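Local coordinates for putative cytoplasmic protein (Salmonella typhimurium LT2, PDB 2Q02) that is of uncharacterised function but binds zinc and folds as a xylose isomerase-like TIM barrel, consistent with an isomerase activity, at residues 25-28 with 29-32; 256-259 with 260-264. All coordinates share one frame; numbering follows the deposited sequence. Where two conformers were deposited one is given.

Interaction 1 (25-28 with 29-32)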
# COMPACT_ATOMS: atom_id res chain seq x y z
N PHE A 25 -15.52 -0.68 -8.28
CA PHE A 25 -15.28 0.59 -8.97
C PHE A 25 -16.50 1.51 -8.88
O PHE A 25 -16.35 2.72 -8.70
CB PHE A 25 -14.95 0.36 -10.47
CG PHE A 25 -13.52 -0.11 -10.74
CD1 PHE A 25 -12.70 -0.62 -9.74
CD2 PHE A 25 -13.02 -0.07 -12.04
CE1 PHE A 25 -11.41 -1.05 -10.03
CE2 PHE A 25 -11.73 -0.50 -12.32
CZ PHE A 25 -10.94 -0.99 -11.31
N ARG A 26 -17.69 0.93 -9.02
CA ARG A 26 -18.95 1.68 -8.98
C ARG A 26 -19.15 2.32 -7.60
O ARG A 26 -19.60 3.46 -7.49
CB ARG A 26 -20.14 0.79 -9.38
CG ARG A 26 -21.49 1.52 -9.45
CD ARG A 26 -22.61 0.66 -10.03
NE ARG A 26 -22.68 -0.65 -9.37
CZ ARG A 26 -22.78 -1.84 -9.99
NH1 ARG A 26 -22.88 -1.93 -11.32
NH2 ARG A 26 -22.81 -2.95 -9.26
N LEU A 27 -18.78 1.59 -6.55
CA LEU A 27 -18.85 2.09 -5.17
C LEU A 27 -17.92 3.29 -4.96
O LEU A 27 -18.34 4.32 -4.42
CB LEU A 27 -18.51 0.95 -4.19
CG LEU A 27 -18.55 1.19 -2.68
CD1 LEU A 27 -18.79 -0.13 -2.00
CD2 LEU A 27 -17.26 1.83 -2.20
N VAL A 28 -16.67 3.14 -5.40
CA VAL A 28 -15.67 4.20 -5.27
C VAL A 28 -16.11 5.49 -6.00
O VAL A 28 -15.91 6.59 -5.50
CB VAL A 28 -14.28 3.74 -5.76
CG1 VAL A 28 -13.28 4.89 -5.78
CG2 VAL A 28 -13.76 2.60 -4.91
N LYS A 29 -16.74 5.34 -7.18
CA LYS A 29 -17.30 6.50 -7.90
C LYS A 29 -18.50 7.09 -7.14
O LYS A 29 -18.58 8.32 -7.03
CB LYS A 29 -17.63 6.18 -9.37
CG LYS A 29 -18.50 7.27 -10.09
CD LYS A 29 -17.83 7.83 -11.35
CE LYS A 29 -18.71 8.88 -12.09
NZ LYS A 29 -19.98 8.29 -12.65
N ARG A 30 -19.39 6.26 -6.60
CA ARG A 30 -20.51 6.73 -5.78
C ARG A 30 -20.01 7.61 -4.61
O ARG A 30 -20.65 8.60 -4.24
CB ARG A 30 -21.37 5.56 -5.24
CG ARG A 30 -22.46 5.02 -6.20
CD ARG A 30 -23.37 3.95 -5.54
NE ARG A 30 -22.82 2.60 -5.68
CZ ARG A 30 -22.39 1.81 -4.69
NH1 ARG A 30 -22.46 2.18 -3.42
NH2 ARG A 30 -21.88 0.62 -4.98
N LEU A 31 -18.87 7.24 -4.02
CA LEU A 31 -18.26 8.01 -2.92
C LEU A 31 -17.44 9.22 -3.39
O LEU A 31 -16.87 9.94 -2.58
CB LEU A 31 -17.36 7.10 -2.10
CG LEU A 31 -18.09 5.99 -1.36
CD1 LEU A 31 -17.10 5.04 -0.70
CD2 LEU A 31 -19.05 6.58 -0.33
N GLU A 32 -17.36 9.40 -4.70
CA GLU A 32 -16.67 10.52 -5.34
C GLU A 32 -15.16 10.55 -5.09
O GLU A 32 -14.59 11.63 -4.91
CB GLU A 32 -17.30 11.86 -4.96
CG GLU A 32 -18.52 12.21 -5.78
CD GLU A 32 -19.19 13.47 -5.30
OE1 GLU A 32 -19.68 13.47 -4.15
OE2 GLU A 32 -19.24 14.45 -6.07
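L27 and R30 meet one turn apart on helix 21-30, where, in the conformer modelled here, the arginine folds back over the leucine's backbone. CA of L27 lies 3.4 Å from the plane of the R30 guanidinium, against one face and offset toward its rim, and L27 CB is 3.5 Å from R30 NH2. Two torsions of R30 explain this return: CG stands beside the backbone N (chi1 -84°), and the chain then bends at chi3 (-88°), carrying the guanidinium back toward the preceding turn. On the next pair, L27 and L31 run side by side and point the same way, with L27 CD2 3.5 Å from L31 CD1.

Under these side chains the backbone supplies regular helical bonds. K29 N donates to F25 O at 3.1 Å, R30 N to R26 O at 2.9 Å and L31 N to L27 O at 3.0 Å. The helix then stops: E32 takes a positive phi (64°), and its N donates to K29 O at 2.8 Å, closing a Schellman motif.

Farther out, the two faces of the turn have different surroundings. F25 packs on V36 and L38 of strand 35-39 and on L59 and A60 of helix 53-62, and V28 packs on V36. L27 and L31 instead face helix 256-271, touching I259 and I263 respectively. The R30 guanidinium has its strongest partners there too, in salt bridges to E256 and E260, while R26 NE stays 4.6 Å from R30 NH2.

This turn therefore closes the helix of a beta-alpha-beta unit, between strands 9-12 and 35-39. The two carboxylates probably offset the charge of R30 and so ease its proximity to R26, although a second R30 conformer leaves this grip uncertain.

Interaction 2 (256-259 with 260-264)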
# COMPACT_ATOMS: atom_id res chain seq x y z
N GLU A 256 -22.21 -3.25 1.02
CA GLU A 256 -21.70 -2.11 0.25
C GLU A 256 -21.98 -0.79 0.95
O GLU A 256 -21.22 0.18 0.79
CB GLU A 256 -22.34 -2.05 -1.13
CG GLU A 256 -21.81 -3.06 -2.13
CD GLU A 256 -22.27 -2.75 -3.55
OE1 GLU A 256 -22.35 -1.55 -3.88
OE2 GLU A 256 -22.54 -3.69 -4.34
N ALA A 257 -23.09 -0.74 1.69
CA ALA A 257 -23.46 0.41 2.51
C ALA A 257 -22.47 0.58 3.67
O ALA A 257 -21.95 1.68 3.88
CB ALA A 257 -24.90 0.26 3.02
N GLU A 258 -22.20 -0.51 4.41
CA GLU A 258 -21.27 -0.49 5.55
C GLU A 258 -19.86 -0.04 5.11
O GLU A 258 -19.18 0.71 5.84
CB GLU A 258 -21.21 -1.87 6.21
CG GLU A 258 -20.21 -2.03 7.37
CD GLU A 258 -20.81 -1.74 8.76
OE1 GLU A 258 -21.74 -2.47 9.20
OE2 GLU A 258 -20.34 -0.78 9.40
N ILE A 259 -19.43 -0.50 3.93
CA ILE A 259 -18.15 -0.11 3.33
C ILE A 259 -18.14 1.39 3.06
O ILE A 259 -17.14 2.06 3.36
CB ILE A 259 -17.87 -0.85 2.00
CG1 ILE A 259 -17.56 -2.33 2.24
CG2 ILE A 259 -16.68 -0.26 1.26
CD1 ILE A 259 -17.46 -3.13 0.92
N GLU A 260 -19.22 1.91 2.49
CA GLU A 260 -19.33 3.34 2.21
C GLU A 260 -19.22 4.15 3.51
O GLU A 260 -18.56 5.18 3.55
CB GLU A 260 -20.63 3.68 1.47
CG GLU A 260 -20.70 3.21 -0.01
CD GLU A 260 -22.06 3.46 -0.68
OE1 GLU A 260 -22.30 4.59 -1.16
OE2 GLU A 260 -22.89 2.54 -0.75
N GLU A 261 -19.87 3.66 4.58
CA GLU A 261 -19.88 4.34 5.88
C GLU A 261 -18.49 4.44 6.51
O GLU A 261 -18.12 5.46 7.08
CB GLU A 261 -20.79 3.59 6.87
CG GLU A 261 -22.31 3.76 6.64
CD GLU A 261 -23.15 2.86 7.56
OE1 GLU A 261 -22.59 2.22 8.48
OE2 GLU A 261 -24.38 2.79 7.38
N GLN A 262 -17.72 3.37 6.40
CA GLN A 262 -16.40 3.28 7.04
C GLN A 262 -15.36 4.14 6.34
O GLN A 262 -14.44 4.66 6.97
CB GLN A 262 -15.93 1.84 7.04
CG GLN A 262 -16.81 0.92 7.88
CD GLN A 262 -16.32 0.75 9.30
OE1 GLN A 262 -15.33 1.35 9.72
NE2 GLN A 262 -17.01 -0.09 10.05
N ILE A 263 -15.50 4.26 5.03
CA ILE A 263 -14.63 5.12 4.24
C ILE A 263 -15.00 6.55 4.55
O ILE A 263 -14.13 7.37 4.80
CB ILE A 263 -14.74 4.84 2.71
CG1 ILE A 263 -14.24 3.42 2.38
CG2 ILE A 263 -13.91 5.84 1.93
CD1 ILE A 263 -14.76 2.81 1.07
N ASN A 264 -16.29 6.86 4.54
CA ASN A 264 -16.73 8.21 4.95
C ASN A 264 -16.32 8.56 6.41
O ASN A 264 -15.78 9.64 6.67
CB ASN A 264 -18.24 8.40 4.73
CG ASN A 264 -18.62 8.46 3.25
OD1 ASN A 264 -17.80 8.77 2.39
ND2 ASN A 264 -19.88 8.16 2.97
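I259 and I263 form the compact side of this first part of helix 256-271. Their side chains lie alongside each other and point the same way, with I259 CG2 3.6 Å from I263 CD1. With CG1 of I263 set beside its own backbone N (chi1 -64°), the branch runs back along the helix, and CG1 comes to 3.3 Å from I259 O. That same carbonyl oxygen accepts I263 N at 3.2 Å. Both isoleucines are buried: I259 packs on L27 and I263 on L31, so this face joins the helix to the end of helix 21-30.

E258 and Q262, both partly exposed, make a looser pair on the more solvent-facing side, beside the exposed E261. They too extend in the same direction, but their carboxylate and amide planes are turned 43° apart, and the bond from Q262 NE2 to E258 OE2 is weak at 3.5 Å. E261 OE1 approaches the same E258 OE2 to 3.9 Å, with the two carboxylate planes 72° apart. The backbone is firmer here, Q262 N donating to E258 O at 3.1 Å.

E260 runs alongside the preceding turn, its CG 3.2 Å from E256 O, and both E256 and E260 direct a carboxylate oxygen to R30 in salt bridges.

Four acidic residues thus occupy the first turns of this barrel helix. Negative charge near a helix N terminus generally suits the helix dipole; R30 probably relieves the repulsion between E256 and E260, whereas the Q262 amide weakly compensates E258 alone, and the approach of E258 to E261 remains one of like charges.

In the fold
From the N terminus, the chain passes through strand 9-12 into helix 21-30, whose last turn, with the residues that end it, makes interaction 1, and then enters strand 35-39. Interaction 2 follows more than 220 residues later, at the start of helix 256-271, after strand 242-244. Each contact is local and spans a turn of its own helix; the two are in series and neither nest nor cross. They meet in space because strands 9-12 and 242-244 are neighbours in the closed barrel. L31 CD1 lies 3.7 Å from I263 CD1, tying the first barrel helix to the last, and the modelled R30 conformer adds its salt bridges to E256 and E260.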